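Local coordinates for bifunctional GH43-CE protein (Bacteroides eggerthii, PDB 6MLY) that is a two-enzyme polypeptide joining a family 43 glycoside hydrolase, probably a xylan beta-xylosidase, to a carbohydrate esterase, in a gut bacterium that degrades complex arabinoxylans, at residues Ser382-Val387 against Val441-Ala446; Phe489-Tyr494 against Ala503-Phe508. All coordinates share one frame; numbering follows the deposited sequence.

Interaction 1 (Ser382-Val387 against Val441-Ala446); sequences SVSMDV and VVYFKA
M385 and F444 meet obliquely on the buried face of two antiparallel strands, the methionine methyl CE lying at the ring edge, near its plane, 3.5 Å from F444 CD2. The thioether chain bends at its last torsion (chi3 -59°), which carries CE back along the strand to that edge. V383 reaches the same ring edge with CG2, which packs on F444 CB at 3.6 Å. Farther along, V442 CG1 touches both M385 CB and V387 CG1. The hydrogen-bonded pair V383 and F444 sets the register, with V383 N to F444 O at 3.0 Å and a longer return bond from F444 N to V383 O of 3.3 Å. M385 N also bonds to V442 O at 2.8 Å. Strands 378-386 and 441-449 are neighbours in one sheet of the concanavalin A-like beta-sandwich, and V408 and V410 of the other sheet cover F444. On the outer face the Y443 ring leans obliquely across S384, with CE2 3.5 Å from S384 CB. S382 OG lies beside the aliphatic part of K445, whose amine end turns away to cation-pi contacts with Y460 and W468. D386 OD2 lies 4.1 Å from V441 CG2 and also forms a salt bridge with R348, while OD1 bonds to S388 OG.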
ATOM      1  N   SER A 382      -4.062  12.470   2.461  1.00 68.26           N
ATOM      2  CA  SER A 382      -4.642  13.277   1.379  1.00 68.37           C
ATOM      3  C   SER A 382      -3.871  14.590   1.201  1.00 68.30           C
ATOM      4  O   SER A 382      -3.193  15.057   2.126  1.00 68.53           O
ATOM      5  CB  SER A 382      -6.093  13.559   1.642  1.00 69.87           C
ATOM      6  OG  SER A 382      -6.826  12.353   1.759  1.00 71.93           O
ATOM      7  N   VAL A 383      -4.009  15.191   0.014  1.00 67.75           N
ATOM      8  CA  VAL A 383      -3.435  16.502  -0.294  1.00 67.64           C
ATOM      9  C   VAL A 383      -4.352  17.252  -1.269  1.00 68.20           C
ATOM     10  O   VAL A 383      -5.218  16.659  -1.911  1.00 68.34           O
ATOM     11  CB  VAL A 383      -2.011  16.375  -0.869  1.00 67.78           C
ATOM     12  CG1 VAL A 383      -0.966  16.203   0.223  1.00 67.93           C
ATOM     13  CG2 VAL A 383      -1.912  15.251  -1.881  1.00 67.82           C
ATOM     14  N   SER A 384      -4.159  18.573  -1.327  1.00 68.27           N
ATOM     15  CA  SER A 384      -4.629  19.439  -2.402  1.00 68.87           C
ATOM     16  C   SER A 384      -3.422  20.216  -2.928  1.00 69.46           C
ATOM     17  O   SER A 384      -2.676  20.798  -2.132  1.00 68.58           O
ATOM     18  CB  SER A 384      -5.722  20.379  -1.938  1.00 69.42           C
ATOM     19  OG  SER A 384      -6.001  21.377  -2.917  1.00 70.39           O
ATOM     20  N   MET A 385      -3.240  20.213  -4.252  1.00 69.42           N
ATOM     21  CA  MET A 385      -2.056  20.775  -4.877  1.00 69.27           C
ATOM     22  C   MET A 385      -2.460  21.924  -5.808  1.00 70.03           C
ATOM     23  O   MET A 385      -3.637  22.230  -5.949  1.00 70.81           O
ATOM     24  CB  MET A 385      -1.298  19.699  -5.663  1.00 69.20           C
ATOM     25  CG  MET A 385       0.206  19.694  -5.388  1.00 69.18           C
ATOM     26  SD  MET A 385       1.006  18.086  -5.634  1.00 69.23           S
ATOM     27  CE  MET A 385       0.066  17.095  -4.474  1.00 68.44           C
ATOM     28  N   ASP A 386      -1.446  22.575  -6.390  1.00 70.56           N
ATOM     29  CA  ASP A 386      -1.597  23.610  -7.411  1.00 71.95           C
ATOM     30  C   ASP A 386      -0.332  23.585  -8.281  1.00 72.47           C
ATOM     31  O   ASP A 386       0.768  23.910  -7.804  1.00 73.06           O
ATOM     32  CB  ASP A 386      -1.851  24.987  -6.787  1.00 72.06           C
ATOM     33  CG  ASP A 386      -2.416  26.018  -7.756  1.00 72.98           C
ATOM     34  OD1 ASP A 386      -2.045  25.976  -8.946  1.00 73.87           O
ATOM     35  OD2 ASP A 386      -3.221  26.860  -7.308  1.00 73.65           O
ATOM     36  N   VAL A 387      -0.512  23.225  -9.559  1.00 73.06           N
ATOM     37  CA  VAL A 387       0.570  22.742 -10.431  1.00 73.28           C
ATOM     38  C   VAL A 387       1.078  23.854 -11.363  1.00 73.77           C
ATOM     39  O   VAL A 387       2.003  23.620 -12.145  1.00 74.39           O
ATOM     40  CB  VAL A 387       0.103  21.519 -11.243  1.00 74.08           C
ATOM     41  CG1 VAL A 387      -0.560  20.478 -10.354  1.00 74.00           C
ATOM     42  CG2 VAL A 387      -0.827  21.916 -12.377  1.00 75.36           C
ATOM     43  N   VAL A 441      -5.490  23.054 -10.076  1.00 78.77           N
ATOM     44  CA  VAL A 441      -5.820  22.469  -8.774  1.00 76.81           C
ATOM     45  C   VAL A 441      -6.138  20.981  -8.979  1.00 75.81           C
ATOM     46  O   VAL A 441      -6.968  20.622  -9.814  1.00 76.72           O
ATOM     47  CB  VAL A 441      -6.985  23.213  -8.089  1.00 77.12           C
ATOM     48  CG1 VAL A 441      -7.414  22.527  -6.797  1.00 75.43           C
ATOM     49  CG2 VAL A 441      -6.644  24.675  -7.833  1.00 77.53           C
ATOM     50  N   VAL A 442      -5.457  20.128  -8.208  1.00 74.30           N
ATOM     51  CA  VAL A 442      -5.613  18.679  -8.264  1.00 73.17           C
ATOM     52  C   VAL A 442      -5.490  18.120  -6.836  1.00 72.40           C
ATOM     53  O   VAL A 442      -4.804  18.697  -5.982  1.00 71.90           O
ATOM     54  CB  VAL A 442      -4.579  18.052  -9.223  1.00 73.45           C
ATOM     55  CG1 VAL A 442      -3.155  18.269  -8.740  1.00 73.80           C
ATOM     56  CG2 VAL A 442      -4.835  16.573  -9.456  1.00 72.75           C
ATOM     57  N   TYR A 443      -6.172  16.998  -6.589  1.00 71.02           N
ATOM     58  CA  TYR A 443      -6.216  16.348  -5.287  1.00 70.16           C
ATOM     59  C   TYR A 443      -5.616  14.943  -5.419  1.00 69.99           C
ATOM     60  O   TYR A 443      -5.597  14.375  -6.512  1.00 68.48           O
ATOM     61  CB  TYR A 443      -7.657  16.310  -4.770  1.00 69.66           C
ATOM     62  CG  TYR A 443      -8.287  17.661  -4.527  1.00 70.54           C
ATOM     63  CD1 TYR A 443      -8.826  18.402  -5.569  1.00 70.63           C
ATOM     64  CD2 TYR A 443      -8.356  18.200  -3.252  1.00 70.08           C
ATOM     65  CE1 TYR A 443      -9.403  19.643  -5.351  1.00 71.05           C
ATOM     66  CE2 TYR A 443      -8.937  19.437  -3.016  1.00 70.39           C
ATOM     67  CZ  TYR A 443      -9.463  20.160  -4.069  1.00 70.66           C
ATOM     68  OH  TYR A 443     -10.033  21.377  -3.840  1.00 70.46           O
ATOM     69  N   PHE A 444      -5.105  14.411  -4.301  1.00 70.26           N
ATOM     70  CA  PHE A 444      -4.566  13.045  -4.226  1.00 70.46           C
ATOM     71  C   PHE A 444      -4.890  12.428  -2.861  1.00 71.19           C
ATOM     72  O   PHE A 444      -5.058  13.137  -1.870  1.00 70.76           O
ATOM     73  CB  PHE A 444      -3.054  13.019  -4.458  1.00 70.21           C
ATOM     74  CG  PHE A 444      -2.618  13.455  -5.834  1.00 70.41           C
ATOM     75  CD1 PHE A 444      -2.842  12.650  -6.941  1.00 71.04           C
ATOM     76  CD2 PHE A 444      -1.984  14.671  -6.026  1.00 70.54           C
ATOM     77  CE1 PHE A 444      -2.438  13.052  -8.205  1.00 71.62           C
ATOM     78  CE2 PHE A 444      -1.581  15.073  -7.291  1.00 70.86           C
ATOM     79  CZ  PHE A 444      -1.807  14.262  -8.377  1.00 71.43           C
ATOM     80  N   LYS A 445      -4.958  11.092  -2.847  1.00 71.55           N
ATOM     81  CA  LYS A 445      -5.274  10.291  -1.670  1.00 71.93           C
ATOM     82  C   LYS A 445      -4.445   9.003  -1.741  1.00 71.69           C
ATOM     83  O   LYS A 445      -4.185   8.485  -2.821  1.00 72.11           O
ATOM     84  CB  LYS A 445      -6.783  10.017  -1.621  1.00 73.29           C
ATOM     85  CG  LYS A 445      -7.290   9.234  -0.413  1.00 73.85           C
ATOM     86  CD  LYS A 445      -8.760   9.488  -0.078  1.00 75.21           C
ATOM     87  CE  LYS A 445      -9.728   8.864  -1.063  1.00 75.45           C
ATOM     88  NZ  LYS A 445     -11.142   9.060  -0.658  1.00 76.47           N
ATOM     89  N   ALA A 446      -4.005   8.521  -0.578  1.00 72.11           N
ATOM     90  CA  ALA A 446      -3.258   7.276  -0.465  1.00 71.29           C
ATOM     91  C   ALA A 446      -3.783   6.501   0.745  1.00 71.48           C
ATOM     92  O   ALA A 446      -3.710   6.999   1.857  1.00 72.20           O
ATOM     93  CB  ALA A 446      -1.784   7.572  -0.340  1.00 71.15           C
TER

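Interaction 2 (Phe489-Tyr494 against Ala503-Phe508); sequences FALFNY and ADFDYF
L491 pushes its side chain between two phenylalanines of the facing strand: CD1 meets F505 CD1 at 3.3 Å, CB sits over a face of the F505 ring, and CD2 reaches F508 CD1 at 3.8 Å. The leucine and F505 point in opposite directions and slide past each other, whereas L491 and F508 pass at a slant. F508, its CG anti to the backbone N (chi1 170°), extends its ring to F489 and brings CE1 within 3.9 Å of F489 CB. The two rings are oblique, with planes at 57° and centroids 6.0 Å apart. At the other end, A503 CB lies 3.4 Å from N493 ND2; that amide nitrogen gives its hydrogen bond to L354 O. The CB of F492 points away from the facing strand, yet its carbonyl O approaches the edge of the F505 ring in plane, 3.6 Å from CZ. In the next shell, W332 packs edge-to-face with F508, while V383 and L398 also touch L491. The short strand segments lie 10.2 Å apart and antiparallel, as expected for facing sheets of a beta-sandwich: strand 488-491 lies between 370-373 and 395-401 in one sheet, and strand 502-511 between 352-355 and 378-386 in the other.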
ATOM      1  N   PHE A 489       3.910   8.640   4.657  1.00 66.66           N
ATOM      2  CA  PHE A 489       3.333   9.592   3.729  1.00 65.82           C
ATOM      3  C   PHE A 489       4.414  10.619   3.383  1.00 66.10           C
ATOM      4  O   PHE A 489       5.245  10.945   4.222  1.00 65.94           O
ATOM      5  CB  PHE A 489       2.082  10.242   4.327  1.00 65.81           C
ATOM      6  CG  PHE A 489       0.943   9.283   4.555  1.00 66.40           C
ATOM      7  CD1 PHE A 489       0.312   8.669   3.486  1.00 66.72           C
ATOM      8  CD2 PHE A 489       0.501   8.989   5.834  1.00 66.80           C
ATOM      9  CE1 PHE A 489      -0.734   7.781   3.693  1.00 67.46           C
ATOM     10  CE2 PHE A 489      -0.544   8.101   6.040  1.00 67.07           C
ATOM     11  CZ  PHE A 489      -1.156   7.494   4.971  1.00 67.34           C
ATOM     12  N   ALA A 490       4.403  11.107   2.139  1.00 65.81           N
ATOM     13  CA  ALA A 490       5.484  11.931   1.615  1.00 66.19           C
ATOM     14  C   ALA A 490       4.939  12.947   0.603  1.00 66.30           C
ATOM     15  O   ALA A 490       4.387  12.553  -0.430  1.00 66.93           O
ATOM     16  CB  ALA A 490       6.529  11.038   0.991  1.00 66.19           C
ATOM     17  N   LEU A 491       5.085  14.243   0.919  1.00 65.57           N
ATOM     18  CA  LEU A 491       4.898  15.317  -0.054  1.00 65.43           C
ATOM     19  C   LEU A 491       6.224  15.485  -0.803  1.00 66.31           C
ATOM     20  O   LEU A 491       7.262  15.603  -0.167  1.00 66.59           O
ATOM     21  CB  LEU A 491       4.508  16.635   0.630  1.00 64.94           C
ATOM     22  CG  LEU A 491       3.367  16.613   1.650  1.00 64.52           C
ATOM     23  CD1 LEU A 491       2.490  17.847   1.499  1.00 64.46           C
ATOM     24  CD2 LEU A 491       2.513  15.363   1.555  1.00 64.43           C
ATOM     25  N   PHE A 492       6.180  15.494  -2.143  1.00 66.86           N
ATOM     26  CA  PHE A 492       7.396  15.621  -2.953  1.00 67.38           C
ATOM     27  C   PHE A 492       7.151  16.546  -4.151  1.00 68.03           C
ATOM     28  O   PHE A 492       6.015  16.892  -4.453  1.00 68.31           O
ATOM     29  CB  PHE A 492       7.894  14.241  -3.393  1.00 68.21           C
ATOM     30  CG  PHE A 492       7.002  13.503  -4.359  1.00 68.94           C
ATOM     31  CD1 PHE A 492       5.994  12.666  -3.902  1.00 68.86           C
ATOM     32  CD2 PHE A 492       7.187  13.623  -5.728  1.00 70.01           C
ATOM     33  CE1 PHE A 492       5.187  11.978  -4.795  1.00 69.30           C
ATOM     34  CE2 PHE A 492       6.376  12.935  -6.619  1.00 70.33           C
ATOM     35  CZ  PHE A 492       5.375  12.116  -6.151  1.00 69.97           C
ATOM     36  N   ASN A 493       8.257  16.947  -4.791  1.00 68.37           N
ATOM     37  CA  ASN A 493       8.286  17.802  -5.968  1.00 69.21           C
ATOM     38  C   ASN A 493       9.738  17.964  -6.423  1.00 70.38           C
ATOM     39  O   ASN A 493      10.481  18.735  -5.827  1.00 70.49           O
ATOM     40  CB  ASN A 493       7.702  19.197  -5.720  1.00 69.16           C
ATOM     41  CG  ASN A 493       7.808  20.098  -6.935  1.00 70.25           C
ATOM     42  OD1 ASN A 493       7.953  19.622  -8.062  1.00 71.20           O
ATOM     43  ND2 ASN A 493       7.737  21.403  -6.724  1.00 70.73           N
ATOM     44  N   TYR A 494      10.121  17.267  -7.498  1.00 71.35           N
ATOM     45  CA  TYR A 494      11.500  17.299  -7.969  1.00 72.54           C
ATOM     46  C   TYR A 494      11.556  17.329  -9.493  1.00 74.05           C
ATOM     47  O   TYR A 494      10.612  16.928 -10.148  1.00 74.58           O
ATOM     48  CB  TYR A 494      12.268  16.083  -7.461  1.00 72.70           C
ATOM     49  CG  TYR A 494      11.744  14.756  -7.946  1.00 72.70           C
ATOM     50  CD1 TYR A 494      12.420  14.040  -8.919  1.00 73.60           C
ATOM     51  CD2 TYR A 494      10.593  14.201  -7.413  1.00 72.19           C
ATOM     52  CE1 TYR A 494      11.962  12.810  -9.359  1.00 73.83           C
ATOM     53  CE2 TYR A 494      10.123  12.969  -7.838  1.00 72.30           C
ATOM     54  CZ  TYR A 494      10.812  12.268  -8.813  1.00 73.17           C
ATOM     55  OH  TYR A 494      10.363  11.052  -9.237  1.00 73.73           O
ATOM     56  N   ALA A 503       5.527  23.724  -6.626  1.00 71.01           N
ATOM     57  CA  ALA A 503       4.236  23.071  -6.458  1.00 70.90           C
ATOM     58  C   ALA A 503       3.666  23.450  -5.089  1.00 71.18           C
ATOM     59  O   ALA A 503       4.265  23.140  -4.064  1.00 72.07           O
ATOM     60  CB  ALA A 503       4.394  21.576  -6.579  1.00 70.06           C
ATOM     61  N   ASP A 504       2.519  24.132  -5.076  1.00 70.85           N
ATOM     62  CA  ASP A 504       1.894  24.542  -3.827  1.00 70.90           C
ATOM     63  C   ASP A 504       1.105  23.355  -3.268  1.00 69.87           C
ATOM     64  O   ASP A 504       0.608  22.543  -4.029  1.00 69.49           O
ATOM     65  CB  ASP A 504       0.998  25.767  -4.019  1.00 72.00           C
ATOM     66  CG  ASP A 504       1.687  26.933  -4.710  1.00 73.85           C
ATOM     67  OD1 ASP A 504       2.933  27.018  -4.620  1.00 74.38           O
ATOM     68  OD2 ASP A 504       0.969  27.740  -5.349  1.00 76.23           O
ATOM     69  N   PHE A 505       1.035  23.262  -1.936  1.00 69.97           N
ATOM     70  CA  PHE A 505       0.154  22.333  -1.227  1.00 69.88           C
ATOM     71  C   PHE A 505      -0.720  23.131  -0.254  1.00 70.35           C
ATOM     72  O   PHE A 505      -0.187  23.806   0.634  1.00 70.30           O
ATOM     73  CB  PHE A 505       0.955  21.297  -0.435  1.00 68.55           C
ATOM     74  CG  PHE A 505       1.796  20.355  -1.258  1.00 68.21           C
ATOM     75  CD1 PHE A 505       1.414  19.035  -1.440  1.00 67.70           C
ATOM     76  CD2 PHE A 505       2.988  20.778  -1.826  1.00 68.61           C
ATOM     77  CE1 PHE A 505       2.202  18.162  -2.172  1.00 67.24           C
ATOM     78  CE2 PHE A 505       3.768  19.904  -2.568  1.00 68.31           C
ATOM     79  CZ  PHE A 505       3.374  18.598  -2.741  1.00 67.54           C
ATOM     80  N   ASP A 506      -2.047  23.060  -0.432  1.00 71.28           N
ATOM     81  CA  ASP A 506      -2.982  23.805   0.422  1.00 71.44           C
ATOM     82  C   ASP A 506      -3.010  23.172   1.819  1.00 70.71           C
ATOM     83  O   ASP A 506      -3.004  23.888   2.824  1.00 69.68           O
ATOM     84  CB  ASP A 506      -4.391  23.875  -0.178  1.00 72.30           C
ATOM     85  CG  ASP A 506      -5.335  24.811   0.567  1.00 73.35           C
ATOM     86  OD1 ASP A 506      -4.839  25.718   1.277  1.00 74.65           O
ATOM     87  OD2 ASP A 506      -6.561  24.624   0.440  1.00 73.18           O
ATOM     88  N   TYR A 507      -3.047  21.832   1.858  1.00 70.25           N
ATOM     89  CA  TYR A 507      -3.181  21.075   3.095  1.00 69.43           C
ATOM     90  C   TYR A 507      -2.630  19.653   2.924  1.00 68.63           C
ATOM     91  O   TYR A 507      -2.439  19.163   1.811  1.00 68.51           O
ATOM     92  CB  TYR A 507      -4.645  21.047   3.555  1.00 70.02           C
ATOM     93  CG  TYR A 507      -5.587  20.220   2.715  1.00 70.16           C
ATOM     94  CD1 TYR A 507      -5.699  18.850   2.889  1.00 70.03           C
ATOM     95  CD2 TYR A 507      -6.395  20.813   1.760  1.00 71.10           C
ATOM     96  CE1 TYR A 507      -6.574  18.089   2.128  1.00 70.43           C
ATOM     97  CE2 TYR A 507      -7.272  20.068   0.988  1.00 71.46           C
ATOM     98  CZ  TYR A 507      -7.365  18.699   1.170  1.00 71.26           C
ATOM     99  OH  TYR A 507      -8.228  17.967   0.403  1.00 71.63           O
ATOM    100  N   PHE A 508      -2.346  19.018   4.066  1.00 68.19           N
ATOM    101  CA  PHE A 508      -2.248  17.570   4.187  1.00 68.13           C
ATOM    102  C   PHE A 508      -3.293  17.129   5.212  1.00 67.85           C
ATOM    103  O   PHE A 508      -3.494  17.798   6.214  1.00 67.05           O
ATOM    104  CB  PHE A 508      -0.837  17.133   4.593  1.00 67.46           C
ATOM    105  CG  PHE A 508      -0.708  15.675   4.960  1.00 67.27           C
ATOM    106  CD1 PHE A 508      -0.365  14.726   4.009  1.00 67.69           C
ATOM    107  CD2 PHE A 508      -0.934  15.247   6.259  1.00 67.20           C
ATOM    108  CE1 PHE A 508      -0.254  13.385   4.347  1.00 67.18           C
ATOM    109  CE2 PHE A 508      -0.820  13.908   6.596  1.00 67.52           C
ATOM    110  CZ  PHE A 508      -0.485  12.977   5.639  1.00 67.33           C
TER

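How the interactions relate
From the N terminus, strand 378-386 comes first, and interaction 1 closes a long loop when 441-446 returns beside it after 53 intervening residues, 26 of them in strands. Interaction 2 follows in series, closing a much shorter loop of eight residues between 489-494 and 503-508; the two neither nest nor cross. They are complementary: interaction 1 joins neighbours within one sheet, interaction 2 joins that sheet to the one facing it. Strand 502-511 also lies alongside 378-386, through probable backbone hydrogen bonds S384 O to D506 N and D386 N to D504 O. M385 CE packs on F505 CE1 at 3.3 Å, making the two hydrophobic clusters continuous within the concanavalin A-like domain.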